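Long-range contacts in transcription termination factor FttA (Pyrococcus horikoshii, PDB 3AF5), which probably terminates transcription across the genome as a two-zinc RNase of the metallo-beta-lactamase superfamily, cutting nascent RNA at the RNA polymerase exit channel and degrading it from the 5' end: residues A204-T209 / P238-V243; I252-A257 / D286-L291; L386-M391 / P611-T616. One frame throughout, in Å; residues are numbered along the deposited sequence.

Interaction 1 of 3, residues A204-T209 / P238-V243; sequences ALLVQT and PEFQYV
Leu206 of strand 204-209 is the central apolar element here, reaching the neighbours Glu239 and Phe240 and, one turn on from Glu239, Val243 of the helix that includes 238-243. Its CD2 methyl does all the touching: it lies 4.1 Å from CD1 of the Phe240 ring and 4.4 Å from the CG2 methyl of Val243. The leucine CG sits opposite the backbone N (chi1 -171°), which carries the branch out from the sheet and sets CD2 among its partners. The methyl meets the phenyl ring at a slant, in an apolar contact. Leu206, Phe240 and Val243, all buried, form the close part of the contact, which is enlarged by the sheet itself, since Phe240 also rests on Leu215 and Val243 on Phe213, both of strand 213-216.

The looser side lies toward Gln208 and Glu239. There Leu206 CD2 is 4.3 Å from the CG methylene of Glu239, and the amide NE2 of Gln208 comes no nearer than 4.4 Å to the same CG. Glu239 is partly exposed, and what it offers the strand is its aliphatic part. Gln208 OE1 instead makes a weak hydrogen bond to Arg190 NH1 in the sheet. The total area buried between the segments is modest, 171 Å², in keeping with axes 10.6 Å apart and a contact carried largely by one leucine.

Leu206 and Gln208 face the helix, whereas Leu205 and Val207 point to the other side of the sheet, where Val207 packs on Leu353 of strand 349-355. The strand therefore has a helix over one face and a second sheet against the other, an outer helix-on-sheet layer typical of the four-layered alpha-beta-beta-alpha sandwich of the metallo-beta-lactamase fold.

Interaction 2 of 3, residues I252-A257 / D286-L291; sequences IIITHA and DLMVLL. With ZN (zinc ion), chain L.
Ala257 is the spacer between the first two histidines of the HxHxDH zinc-binding motif, and it seats that loop on the helix that includes 286-291. Its CB points at the helix, 3.3 Å from CB of Leu287 and 3.6 Å from the backbone N of Met288, while its carbonyl O has the CD1 methyl of Leu291 at 3.4 Å. The small side chain lets the backbones come close: the CA atoms of Ala257 and Met288 are 4.4 Å apart. Met288 extends from the helix with CG anti to its backbone N (chi1 169°), bringing SD to 4.3 Å from CG1 of Ile254; both residues also pack on Cys262 and Leu265.

The loop follows strand 251-253, as expected for a metallo-beta-lactamase, whose metal ligands sit at strand ends. The His256 ring reaches the metal instead of the helix, binding zinc through NE2 at 2.2 Å beside His258, His344 and Asp367. Its orientation is fixed from the other nitrogen: ND1 donates to Thr255 OG1 over 2.9 Å, with the acceptor 17° out of the ring plane. Thr255 N is held in turn by Asp217 OD1.

Interaction 3 of 3, residues L386-M391 / P611-T616; sequences LETLVM and PERIIT. With ZN (zinc ion), chain M.
Glu387 and Glu612 share a zinc ion, bound by Glu387 OE1 at 2.0 Å and by Glu612 OE2 at 2.3 Å, their carboxylate planes 30° apart. The metal accounts for two acidic oxygens lying so near each other. With CG opposite the backbone N (chi1 169°) and the chain extended beyond it, Glu387 carries its carboxylate out to the metal, and its other oxygen, OE2, forms a salt bridge to Arg613 NH2 at 3.3 Å. The guanidinium lies alongside the carboxylate but is turned 68° from its plane, which makes this a single-point pairing. A second grip on Arg613 comes from NE, which donates to Thr388 OG1 over 3.3 Å; His360 adds a weak hydrogen bond to Glu387 OE2.

Behind this cluster, strands 388-392 and 613-617 run parallel in the second sheet of the metallo-beta-lactamase sandwich, although the beta-CASP region is inserted between them in the chain. Glu387 O receives Arg613 N and, weakly, Glu612 N. The ladder continues with Leu389 N to Arg613 O at 2.9 Å, Ile615 N to Leu389 O at 2.7 Å and Met391 N to Ile615 O at 2.9 Å.

On the face carrying Leu389, Ile614 and Met391, the sulfur SD of Met391 lies 3.9 Å from CG2 of Ile614. Helices 597-606 and 621-635 cover this pair through Val604 and Ile631.

Overall arrangement
All are mainly buried, interaction 2 entirely, but interactions 1 and 3 reach toward solvent at Glu239 and Glu612. Measured between centres, interaction 2 lies about 4 Å from the chain's centre, the others about 22 Å. Interactions 1 and 2 reach the same sheet: helix 238-245 leads into strand 251-253, yet their nearest atoms stay about 7 Å apart. Interaction 3 belongs to the second sheet and meets interaction 1 between the layers, Leu205 CD1 packing 4.2 Å from Val390 CG1. The chemistry follows the place: sparse apolar packing under an outer helix, a loop seated on a helix beside the metal site, and an extensive backbone ladder whose one end carries charged groups and a separate zinc.

Interaction 1 of 3, residues A204-T209 / P238-V243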
ATOM      1  N   ALA A 204     -11.863  -8.614   0.626  1.00 23.67           N
ATOM      2  CA  ALA A 204     -11.162  -9.884   0.862  1.00 27.06           C
ATOM      3  C   ALA A 204     -11.654 -10.868  -0.176  1.00 28.35           C
ATOM      4  O   ALA A 204     -12.835 -11.208  -0.212  1.00 30.42           O
ATOM      5  CB  ALA A 204     -11.441 -10.429   2.286  1.00 24.96           C
ATOM      6  N   LEU A 205     -10.746 -11.324  -1.024  1.00 30.66           N
ATOM      7  CA  LEU A 205     -11.101 -12.247  -2.088  1.00 31.66           C
ATOM      8  C   LEU A 205     -10.180 -13.463  -2.054  1.00 32.97           C
ATOM      9  O   LEU A 205      -8.943 -13.340  -2.064  1.00 32.37           O
ATOM     10  CB  LEU A 205     -11.019 -11.509  -3.428  1.00 32.37           C
ATOM     11  CG  LEU A 205     -11.286 -12.230  -4.745  1.00 35.79           C
ATOM     12  CD1 LEU A 205     -11.549 -11.211  -5.829  1.00 34.54           C
ATOM     13  CD2 LEU A 205     -10.082 -13.085  -5.114  1.00 38.89           C
ATOM     14  N   LEU A 206     -10.800 -14.640  -2.005  1.00 31.50           N
ATOM     15  CA  LEU A 206     -10.068 -15.889  -1.943  1.00 31.24           C
ATOM     16  C   LEU A 206      -9.949 -16.559  -3.314  1.00 31.53           C
ATOM     17  O   LEU A 206     -10.949 -16.958  -3.911  1.00 33.27           O
ATOM     18  CB  LEU A 206     -10.760 -16.826  -0.954  1.00 30.53           C
ATOM     19  CG  LEU A 206     -10.029 -18.116  -0.585  1.00 31.82           C
ATOM     20  CD1 LEU A 206      -8.648 -17.788  -0.030  1.00 29.69           C
ATOM     21  CD2 LEU A 206     -10.858 -18.891   0.440  1.00 30.36           C
ATOM     22  N   VAL A 207      -8.721 -16.661  -3.815  1.00 29.63           N
ATOM     23  CA  VAL A 207      -8.470 -17.295  -5.096  1.00 27.27           C
ATOM     24  C   VAL A 207      -8.150 -18.753  -4.802  1.00 28.56           C
ATOM     25  O   VAL A 207      -7.303 -19.044  -3.963  1.00 28.61           O
ATOM     26  CB  VAL A 207      -7.282 -16.637  -5.818  1.00 25.41           C
ATOM     27  CG1 VAL A 207      -7.040 -17.313  -7.162  1.00 22.64           C
ATOM     28  CG2 VAL A 207      -7.566 -15.163  -6.015  1.00 23.81           C
ATOM     29  N   GLN A 208      -8.831 -19.667  -5.488  1.00 29.49           N
ATOM     30  CA  GLN A 208      -8.627 -21.088  -5.257  1.00 30.18           C
ATOM     31  C   GLN A 208      -8.361 -21.864  -6.538  1.00 30.96           C
ATOM     32  O   GLN A 208      -8.962 -21.585  -7.586  1.00 29.32           O
ATOM     33  CB  GLN A 208      -9.875 -21.730  -4.628  1.00 32.36           C
ATOM     34  CG  GLN A 208     -10.593 -20.995  -3.493  1.00 33.40           C
ATOM     35  CD  GLN A 208     -11.992 -21.583  -3.251  1.00 35.25           C
ATOM     36  OE1 GLN A 208     -12.172 -22.802  -3.210  1.00 36.57           O
ATOM     37  NE2 GLN A 208     -12.980 -20.716  -3.103  1.00 34.69           N
ATOM     38  N   THR A 209      -7.467 -22.846  -6.437  1.00 31.74           N
ATOM     39  CA  THR A 209      -7.160 -23.761  -7.538  1.00 32.99           C
ATOM     40  C   THR A 209      -7.072 -25.089  -6.801  1.00 34.11           C
ATOM     41  O   THR A 209      -7.120 -25.117  -5.569  1.00 32.71           O
ATOM     42  CB  THR A 209      -5.800 -23.509  -8.225  1.00 32.39           C
ATOM     43  OG1 THR A 209      -4.746 -23.970  -7.370  1.00 35.71           O
ATOM     44  CG2 THR A 209      -5.615 -22.040  -8.556  1.00 30.69           C
ATOM     45  N   PRO A 238     -16.965 -21.617   5.250  1.00 30.18           N
ATOM     46  CA  PRO A 238     -16.400 -22.965   5.399  1.00 29.33           C
ATOM     47  C   PRO A 238     -15.053 -23.144   4.703  1.00 28.57           C
ATOM     48  O   PRO A 238     -14.090 -23.608   5.311  1.00 25.80           O
ATOM     49  CB  PRO A 238     -17.479 -23.863   4.799  1.00 29.16           C
ATOM     50  CG  PRO A 238     -18.730 -23.088   5.020  1.00 32.67           C
ATOM     51  CD  PRO A 238     -18.330 -21.674   4.702  1.00 29.11           C
ATOM     52  N   GLU A 239     -14.994 -22.772   3.425  1.00 30.50           N
ATOM     53  CA  GLU A 239     -13.764 -22.905   2.649  1.00 32.49           C
ATOM     54  C   GLU A 239     -12.618 -22.113   3.266  1.00 33.29           C
ATOM     55  O   GLU A 239     -11.470 -22.548   3.224  1.00 35.44           O
ATOM     56  CB  GLU A 239     -13.970 -22.444   1.198  1.00 32.56           C
ATOM     57  CG  GLU A 239     -14.499 -21.016   1.051  1.00 33.62           C
ATOM     58  CD  GLU A 239     -16.012 -20.963   0.904  1.00 35.47           C
ATOM     59  OE1 GLU A 239     -16.495 -20.678  -0.222  1.00 34.11           O
ATOM     60  OE2 GLU A 239     -16.713 -21.220   1.910  1.00 35.20           O
ATOM     61  N   PHE A 240     -12.928 -20.957   3.842  1.00 32.84           N
ATOM     62  CA  PHE A 240     -11.898 -20.129   4.436  1.00 34.01           C
ATOM     63  C   PHE A 240     -11.417 -20.718   5.762  1.00 34.11           C
ATOM     64  O   PHE A 240     -10.218 -20.702   6.039  1.00 34.89           O
ATOM     65  CB  PHE A 240     -12.403 -18.688   4.597  1.00 35.37           C
ATOM     66  CG  PHE A 240     -11.318 -17.695   4.922  1.00 35.27           C
ATOM     67  CD1 PHE A 240     -10.073 -17.782   4.308  1.00 34.16           C
ATOM     68  CD2 PHE A 240     -11.545 -16.666   5.834  1.00 35.12           C
ATOM     69  CE1 PHE A 240      -9.071 -16.862   4.599  1.00 34.43           C
ATOM     70  CE2 PHE A 240     -10.548 -15.742   6.131  1.00 34.11           C
ATOM     71  CZ  PHE A 240      -9.309 -15.840   5.513  1.00 34.92           C
ATOM     72  N   GLN A 241     -12.336 -21.243   6.573  1.00 34.48           N
ATOM     73  CA  GLN A 241     -11.958 -21.890   7.842  1.00 35.85           C
ATOM     74  C   GLN A 241     -11.059 -23.092   7.514  1.00 36.88           C
ATOM     75  O   GLN A 241     -10.132 -23.423   8.251  1.00 36.25           O
ATOM     76  CB  GLN A 241     -13.191 -22.412   8.601  1.00 36.36           C
ATOM     77  CG  GLN A 241     -13.852 -21.426   9.562  1.00 40.27           C
ATOM     78  CD  GLN A 241     -12.945 -21.027  10.732  1.00 44.32           C
ATOM     79  OE1 GLN A 241     -12.479 -21.882  11.509  1.00 44.29           O
ATOM     80  NE2 GLN A 241     -12.695 -19.721  10.865  1.00 42.14           N
ATOM     81  N   TYR A 242     -11.345 -23.749   6.396  1.00 37.18           N
ATOM     82  CA  TYR A 242     -10.565 -24.905   5.995  1.00 37.93           C
ATOM     83  C   TYR A 242      -9.162 -24.494   5.589  1.00 39.33           C
ATOM     84  O   TYR A 242      -8.191 -25.152   5.963  1.00 39.61           O
ATOM     85  CB  TYR A 242     -11.251 -25.635   4.837  1.00 36.56           C
ATOM     86  CG  TYR A 242     -10.495 -26.847   4.344  1.00 37.70           C
ATOM     87  CD1 TYR A 242      -9.681 -26.778   3.207  1.00 36.75           C
ATOM     88  CD2 TYR A 242     -10.590 -28.067   5.015  1.00 38.57           C
ATOM     89  CE1 TYR A 242      -8.981 -27.899   2.751  1.00 37.86           C
ATOM     90  CE2 TYR A 242      -9.893 -29.198   4.568  1.00 39.30           C
ATOM     91  CZ  TYR A 242      -9.091 -29.108   3.438  1.00 39.35           C
ATOM     92  OH  TYR A 242      -8.405 -30.228   3.004  1.00 41.80           O
ATOM     93  N   VAL A 243      -9.059 -23.408   4.825  1.00 38.38           N
ATOM     94  CA  VAL A 243      -7.763 -22.931   4.367  1.00 38.69           C
ATOM     95  C   VAL A 243      -6.874 -22.504   5.540  1.00 39.96           C
ATOM     96  O   VAL A 243      -5.678 -22.815   5.575  1.00 40.35           O
ATOM     97  CB  VAL A 243      -7.937 -21.762   3.365  1.00 38.22           C
ATOM     98  CG1 VAL A 243      -6.589 -21.119   3.052  1.00 35.49           C
ATOM     99  CG2 VAL A 243      -8.574 -22.289   2.087  1.00 36.57           C
TER

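Interaction 2 of 3, residues I252-A257 / D286-L291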
ATOM      1  N   ILE A 252      -0.893 -13.845   0.725  1.00 26.65           N
ATOM      2  CA  ILE A 252      -1.820 -12.745   0.858  1.00 26.25           C
ATOM      3  C   ILE A 252      -1.181 -11.633   0.020  1.00 26.90           C
ATOM      4  O   ILE A 252       0.031 -11.412   0.098  1.00 25.82           O
ATOM      5  CB  ILE A 252      -1.963 -12.309   2.330  1.00 23.32           C
ATOM      6  CG1 ILE A 252      -2.583 -13.456   3.136  1.00 22.23           C
ATOM      7  CG2 ILE A 252      -2.819 -11.065   2.413  1.00 22.24           C
ATOM      8  CD1 ILE A 252      -2.846 -13.142   4.614  1.00 20.00           C
ATOM      9  N   ILE A 253      -1.985 -10.976  -0.813  1.00 26.35           N
ATOM     10  CA  ILE A 253      -1.496  -9.896  -1.656  1.00 25.45           C
ATOM     11  C   ILE A 253      -2.295  -8.648  -1.330  1.00 27.34           C
ATOM     12  O   ILE A 253      -3.530  -8.669  -1.333  1.00 30.66           O
ATOM     13  CB  ILE A 253      -1.651 -10.253  -3.136  1.00 25.87           C
ATOM     14  CG1 ILE A 253      -0.938 -11.581  -3.409  1.00 23.68           C
ATOM     15  CG2 ILE A 253      -1.050  -9.141  -4.021  1.00 23.22           C
ATOM     16  CD1 ILE A 253      -1.450 -12.311  -4.622  1.00 25.56           C
ATOM     17  N   ILE A 254      -1.598  -7.561  -1.029  1.00 26.12           N
ATOM     18  CA  ILE A 254      -2.280  -6.325  -0.677  1.00 26.55           C
ATOM     19  C   ILE A 254      -2.193  -5.298  -1.801  1.00 27.14           C
ATOM     20  O   ILE A 254      -1.103  -4.853  -2.149  1.00 29.70           O
ATOM     21  CB  ILE A 254      -1.680  -5.720   0.615  1.00 24.55           C
ATOM     22  CG1 ILE A 254      -1.625  -6.786   1.712  1.00 26.05           C
ATOM     23  CG2 ILE A 254      -2.510  -4.528   1.061  1.00 22.72           C
ATOM     24  CD1 ILE A 254      -2.985  -7.449   2.033  1.00 26.13           C
ATOM     25  N   THR A 255      -3.339  -4.913  -2.356  1.00 26.62           N
ATOM     26  CA  THR A 255      -3.363  -3.941  -3.448  1.00 26.41           C
ATOM     27  C   THR A 255      -2.837  -2.570  -3.033  1.00 26.78           C
ATOM     28  O   THR A 255      -2.098  -1.940  -3.790  1.00 26.07           O
ATOM     29  CB  THR A 255      -4.780  -3.762  -4.009  1.00 24.45           C
ATOM     30  OG1 THR A 255      -5.623  -3.211  -2.993  1.00 24.66           O
ATOM     31  CG2 THR A 255      -5.326  -5.089  -4.486  1.00 22.79           C
ATOM     32  N   HIS A 256      -3.246  -2.098  -1.857  1.00 26.27           N
ATOM     33  CA  HIS A 256      -2.775  -0.818  -1.340  1.00 28.34           C
ATOM     34  C   HIS A 256      -2.968  -0.657   0.172  1.00 30.78           C
ATOM     35  O   HIS A 256      -3.681  -1.427   0.820  1.00 31.80           O
ATOM     36  CB  HIS A 256      -3.401   0.363  -2.091  1.00 27.89           C
ATOM     37  CG  HIS A 256      -4.880   0.500  -1.918  1.00 28.19           C
ATOM     38  ND1 HIS A 256      -5.779  -0.411  -2.430  1.00 29.12           N
ATOM     39  CD2 HIS A 256      -5.623   1.502  -1.382  1.00 27.64           C
ATOM     40  CE1 HIS A 256      -7.011   0.030  -2.230  1.00 29.24           C
ATOM     41  NE2 HIS A 256      -6.943   1.190  -1.597  1.00 26.82           N
ATOM     42  N   ALA A 257      -2.330   0.365   0.720  1.00 31.72           N
ATOM     43  CA  ALA A 257      -2.331   0.611   2.151  1.00 32.70           C
ATOM     44  C   ALA A 257      -3.608   0.932   2.918  1.00 34.25           C
ATOM     45  O   ALA A 257      -3.601   0.839   4.140  1.00 36.80           O
ATOM     46  CB  ALA A 257      -1.295   1.664   2.457  1.00 34.70           C
ATOM     47  N   ASP A 286       5.058   0.046   4.106  1.00 33.46           N
ATOM     48  CA  ASP A 286       5.265   1.116   5.079  1.00 33.68           C
ATOM     49  C   ASP A 286       3.991   1.896   5.417  1.00 33.71           C
ATOM     50  O   ASP A 286       3.723   2.175   6.582  1.00 33.27           O
ATOM     51  CB  ASP A 286       6.342   2.090   4.579  1.00 33.54           C
ATOM     52  CG  ASP A 286       7.642   1.392   4.201  1.00 34.56           C
ATOM     53  OD1 ASP A 286       8.520   2.067   3.643  1.00 39.57           O
ATOM     54  OD2 ASP A 286       7.802   0.176   4.445  1.00 37.41           O
ATOM     55  N   LEU A 287       3.207   2.255   4.407  1.00 33.24           N
ATOM     56  CA  LEU A 287       1.972   2.998   4.653  1.00 32.72           C
ATOM     57  C   LEU A 287       0.966   2.167   5.455  1.00 32.26           C
ATOM     58  O   LEU A 287       0.236   2.689   6.308  1.00 30.19           O
ATOM     59  CB  LEU A 287       1.346   3.430   3.325  1.00 31.85           C
ATOM     60  CG  LEU A 287       2.078   4.558   2.594  1.00 33.67           C
ATOM     61  CD1 LEU A 287       1.439   4.766   1.218  1.00 33.66           C
ATOM     62  CD2 LEU A 287       2.017   5.841   3.429  1.00 30.97           C
ATOM     63  N   MET A 288       0.946   0.873   5.155  1.00 33.11           N
ATOM     64  CA  MET A 288       0.070  -0.111   5.796  1.00 33.94           C
ATOM     65  C   MET A 288       0.380  -0.172   7.294  1.00 32.14           C
ATOM     66  O   MET A 288      -0.514  -0.068   8.137  1.00 30.54           O
ATOM     67  CB  MET A 288       0.310  -1.471   5.126  1.00 35.55           C
ATOM     68  CG  MET A 288      -0.287  -2.675   5.790  1.00 35.02           C
ATOM     69  SD  MET A 288       0.008  -4.113   4.726  1.00 42.32           S
ATOM     70  CE  MET A 288       1.643  -4.593   5.187  1.00 38.02           C
ATOM     71  N   VAL A 289       1.663  -0.329   7.596  1.00 31.29           N
ATOM     72  CA  VAL A 289       2.163  -0.375   8.958  1.00 31.30           C
ATOM     73  C   VAL A 289       1.750   0.892   9.703  1.00 32.41           C
ATOM     74  O   VAL A 289       1.328   0.838  10.860  1.00 34.32           O
ATOM     75  CB  VAL A 289       3.702  -0.499   8.959  1.00 29.00           C
ATOM     76  CG1 VAL A 289       4.270  -0.021  10.273  1.00 31.87           C
ATOM     77  CG2 VAL A 289       4.091  -1.940   8.727  1.00 28.87           C
ATOM     78  N   LEU A 290       1.869   2.033   9.034  1.00 32.49           N
ATOM     79  CA  LEU A 290       1.497   3.308   9.627  1.00 32.11           C
ATOM     80  C   LEU A 290      -0.015   3.428   9.869  1.00 32.79           C
ATOM     81  O   LEU A 290      -0.442   3.860  10.940  1.00 33.23           O
ATOM     82  CB  LEU A 290       1.957   4.464   8.734  1.00 31.59           C
ATOM     83  CG  LEU A 290       1.438   5.838   9.172  1.00 32.88           C
ATOM     84  CD1 LEU A 290       2.131   6.228  10.476  1.00 33.01           C
ATOM     85  CD2 LEU A 290       1.680   6.879   8.097  1.00 32.52           C
ATOM     86  N   LEU A 291      -0.835   3.067   8.887  1.00 33.44           N
ATOM     87  CA  LEU A 291      -2.280   3.182   9.083  1.00 35.31           C
ATOM     88  C   LEU A 291      -2.809   2.196  10.126  1.00 36.50           C
ATOM     89  O   LEU A 291      -3.797   2.479  10.812  1.00 35.79           O
ATOM     90  CB  LEU A 291      -3.032   2.990   7.765  1.00 35.85           C
ATOM     91  CG  LEU A 291      -2.941   4.143   6.762  1.00 38.00           C
ATOM     92  CD1 LEU A 291      -3.897   3.858   5.606  1.00 38.88           C
ATOM     93  CD2 LEU A 291      -3.297   5.466   7.432  1.00 35.18           C
TER
HETATM   94 ZN    ZN L 662      -8.222   3.003  -1.219  1.00 48.83          ZN

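Interaction 3 of 3, residues L386-M391 / P611-T616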
ATOM      1  N   LEU A 386      -4.993 -12.059 -20.365  1.00 48.45           N
ATOM      2  CA  LEU A 386      -6.021 -11.754 -19.386  1.00 44.32           C
ATOM      3  C   LEU A 386      -7.421 -12.256 -19.710  1.00 41.59           C
ATOM      4  O   LEU A 386      -8.030 -11.821 -20.673  1.00 40.95           O
ATOM      5  CB  LEU A 386      -6.082 -10.237 -19.191  1.00 44.85           C
ATOM      6  CG  LEU A 386      -7.186  -9.697 -18.276  1.00 45.45           C
ATOM      7  CD1 LEU A 386      -6.934 -10.215 -16.875  1.00 44.14           C
ATOM      8  CD2 LEU A 386      -7.220  -8.169 -18.299  1.00 42.62           C
ATOM      9  N   GLU A 387      -7.946 -13.150 -18.883  1.00 40.68           N
ATOM     10  CA  GLU A 387      -9.296 -13.656 -19.096  1.00 40.32           C
ATOM     11  C   GLU A 387     -10.322 -12.933 -18.210  1.00 38.36           C
ATOM     12  O   GLU A 387     -11.325 -12.429 -18.715  1.00 37.49           O
ATOM     13  CB  GLU A 387      -9.358 -15.174 -18.843  1.00 39.71           C
ATOM     14  CG  GLU A 387     -10.779 -15.733 -18.784  1.00 43.91           C
ATOM     15  CD  GLU A 387     -10.835 -17.261 -18.614  1.00 48.29           C
ATOM     16  OE1 GLU A 387     -10.914 -17.984 -19.637  1.00 49.16           O
ATOM     17  OE2 GLU A 387     -10.795 -17.745 -17.458  1.00 49.45           O
ATOM     18  N   THR A 388     -10.053 -12.852 -16.908  1.00 36.20           N
ATOM     19  CA  THR A 388     -10.994 -12.233 -15.969  1.00 34.53           C
ATOM     20  C   THR A 388     -10.539 -10.948 -15.274  1.00 34.18           C
ATOM     21  O   THR A 388      -9.486 -10.906 -14.638  1.00 34.83           O
ATOM     22  CB  THR A 388     -11.381 -13.238 -14.863  1.00 35.76           C
ATOM     23  OG1 THR A 388     -11.937 -14.420 -15.463  1.00 35.71           O
ATOM     24  CG2 THR A 388     -12.393 -12.616 -13.895  1.00 33.65           C
ATOM     25  N   LEU A 389     -11.358  -9.908 -15.371  1.00 32.62           N
ATOM     26  CA  LEU A 389     -11.047  -8.637 -14.732  1.00 31.90           C
ATOM     27  C   LEU A 389     -11.986  -8.336 -13.565  1.00 31.48           C
ATOM     28  O   LEU A 389     -13.198  -8.229 -13.753  1.00 31.23           O
ATOM     29  CB  LEU A 389     -11.149  -7.493 -15.736  1.00 30.82           C
ATOM     30  CG  LEU A 389     -10.853  -6.106 -15.155  1.00 32.41           C
ATOM     31  CD1 LEU A 389      -9.371  -6.019 -14.773  1.00 31.32           C
ATOM     32  CD2 LEU A 389     -11.205  -5.024 -16.182  1.00 31.59           C
ATOM     33  N   VAL A 390     -11.424  -8.220 -12.363  1.00 31.12           N
ATOM     34  CA  VAL A 390     -12.201  -7.882 -11.168  1.00 30.26           C
ATOM     35  C   VAL A 390     -11.908  -6.402 -10.936  1.00 29.25           C
ATOM     36  O   VAL A 390     -10.755  -6.036 -10.708  1.00 28.17           O
ATOM     37  CB  VAL A 390     -11.736  -8.678  -9.918  1.00 31.66           C
ATOM     38  CG1 VAL A 390     -12.583  -8.281  -8.714  1.00 31.52           C
ATOM     39  CG2 VAL A 390     -11.855 -10.186 -10.168  1.00 31.33           C
ATOM     40  N   MET A 391     -12.932  -5.554 -11.001  1.00 27.84           N
ATOM     41  CA  MET A 391     -12.723  -4.121 -10.826  1.00 29.08           C
ATOM     42  C   MET A 391     -13.668  -3.475  -9.806  1.00 29.50           C
ATOM     43  O   MET A 391     -14.737  -4.006  -9.519  1.00 30.72           O
ATOM     44  CB  MET A 391     -12.867  -3.417 -12.179  1.00 30.84           C
ATOM     45  CG  MET A 391     -14.300  -3.309 -12.672  1.00 31.94           C
ATOM     46  SD  MET A 391     -14.418  -2.707 -14.378  1.00 33.45           S
ATOM     47  CE  MET A 391     -13.953  -0.980 -14.160  1.00 31.96           C
ATOM     48  N   PRO A 611     -10.765  -8.456 -21.746  1.00 43.58           N
ATOM     49  CA  PRO A 611     -11.172  -9.575 -20.891  1.00 43.17           C
ATOM     50  C   PRO A 611     -12.444 -10.279 -21.373  1.00 43.24           C
ATOM     51  O   PRO A 611     -13.357  -9.647 -21.892  1.00 42.22           O
ATOM     52  CB  PRO A 611     -11.351  -8.915 -19.526  1.00 43.03           C
ATOM     53  CG  PRO A 611     -11.762  -7.512 -19.882  1.00 43.57           C
ATOM     54  CD  PRO A 611     -10.839  -7.176 -21.020  1.00 42.81           C
ATOM     55  N   GLU A 612     -12.489 -11.594 -21.197  1.00 44.52           N
ATOM     56  CA  GLU A 612     -13.645 -12.385 -21.597  1.00 47.51           C
ATOM     57  C   GLU A 612     -14.736 -12.274 -20.547  1.00 45.11           C
ATOM     58  O   GLU A 612     -15.896 -12.598 -20.797  1.00 44.73           O
ATOM     59  CB  GLU A 612     -13.252 -13.858 -21.772  1.00 53.33           C
ATOM     60  CG  GLU A 612     -12.461 -14.136 -23.051  1.00 62.24           C
ATOM     61  CD  GLU A 612     -11.885 -15.551 -23.117  1.00 67.90           C
ATOM     62  OE1 GLU A 612     -11.396 -15.938 -24.210  1.00 69.87           O
ATOM     63  OE2 GLU A 612     -11.912 -16.268 -22.085  1.00 70.09           O
ATOM     64  N   ARG A 613     -14.355 -11.794 -19.373  1.00 42.94           N
ATOM     65  CA  ARG A 613     -15.287 -11.653 -18.270  1.00 40.66           C
ATOM     66  C   ARG A 613     -14.878 -10.521 -17.324  1.00 38.60           C
ATOM     67  O   ARG A 613     -13.696 -10.317 -17.069  1.00 39.38           O
ATOM     68  CB  ARG A 613     -15.348 -12.993 -17.532  1.00 41.53           C
ATOM     69  CG  ARG A 613     -15.934 -12.951 -16.159  1.00 44.72           C
ATOM     70  CD  ARG A 613     -16.199 -14.359 -15.655  1.00 50.71           C
ATOM     71  NE  ARG A 613     -15.068 -15.265 -15.853  1.00 54.58           N
ATOM     72  CZ  ARG A 613     -15.073 -16.285 -16.708  1.00 56.98           C
ATOM     73  NH1 ARG A 613     -16.151 -16.522 -17.445  1.00 58.09           N
ATOM     74  NH2 ARG A 613     -14.007 -17.071 -16.825  1.00 56.27           N
ATOM     75  N   ILE A 614     -15.856  -9.772 -16.823  1.00 36.32           N
ATOM     76  CA  ILE A 614     -15.578  -8.689 -15.878  1.00 34.49           C
ATOM     77  C   ILE A 614     -16.468  -8.813 -14.636  1.00 34.56           C
ATOM     78  O   ILE A 614     -17.693  -8.959 -14.744  1.00 33.94           O
ATOM     79  CB  ILE A 614     -15.806  -7.300 -16.517  1.00 31.56           C
ATOM     80  CG1 ILE A 614     -14.709  -7.014 -17.547  1.00 32.42           C
ATOM     81  CG2 ILE A 614     -15.804  -6.223 -15.443  1.00 30.15           C
ATOM     82  CD1 ILE A 614     -14.958  -5.750 -18.392  1.00 29.83           C
ATOM     83  N   ILE A 615     -15.850  -8.754 -13.462  1.00 33.60           N
ATOM     84  CA  ILE A 615     -16.582  -8.851 -12.201  1.00 34.52           C
ATOM     85  C   ILE A 615     -16.499  -7.543 -11.417  1.00 34.58           C
ATOM     86  O   ILE A 615     -15.418  -7.124 -11.016  1.00 36.20           O
ATOM     87  CB  ILE A 615     -16.025 -10.006 -11.360  1.00 34.19           C
ATOM     88  CG1 ILE A 615     -16.187 -11.300 -12.150  1.00 35.76           C
ATOM     89  CG2 ILE A 615     -16.755 -10.113 -10.042  1.00 32.78           C
ATOM     90  CD1 ILE A 615     -15.532 -12.475 -11.510  1.00 43.29           C
ATOM     91  N   THR A 616     -17.641  -6.895 -11.213  1.00 34.01           N
ATOM     92  CA  THR A 616     -17.673  -5.626 -10.491  1.00 33.94           C
ATOM     93  C   THR A 616     -17.833  -5.800  -8.983  1.00 34.41           C
ATOM     94  O   THR A 616     -18.721  -6.522  -8.510  1.00 35.43           O
ATOM     95  CB  THR A 616     -18.819  -4.734 -10.978  1.00 34.54           C
ATOM     96  OG1 THR A 616     -20.063  -5.389 -10.718  1.00 33.56           O
ATOM     97  CG2 THR A 616     -18.681  -4.447 -12.468  1.00 33.68           C
TER
HETATM   98 ZN    ZN M 663     -11.606 -18.431 -21.484  1.00149.12          ZN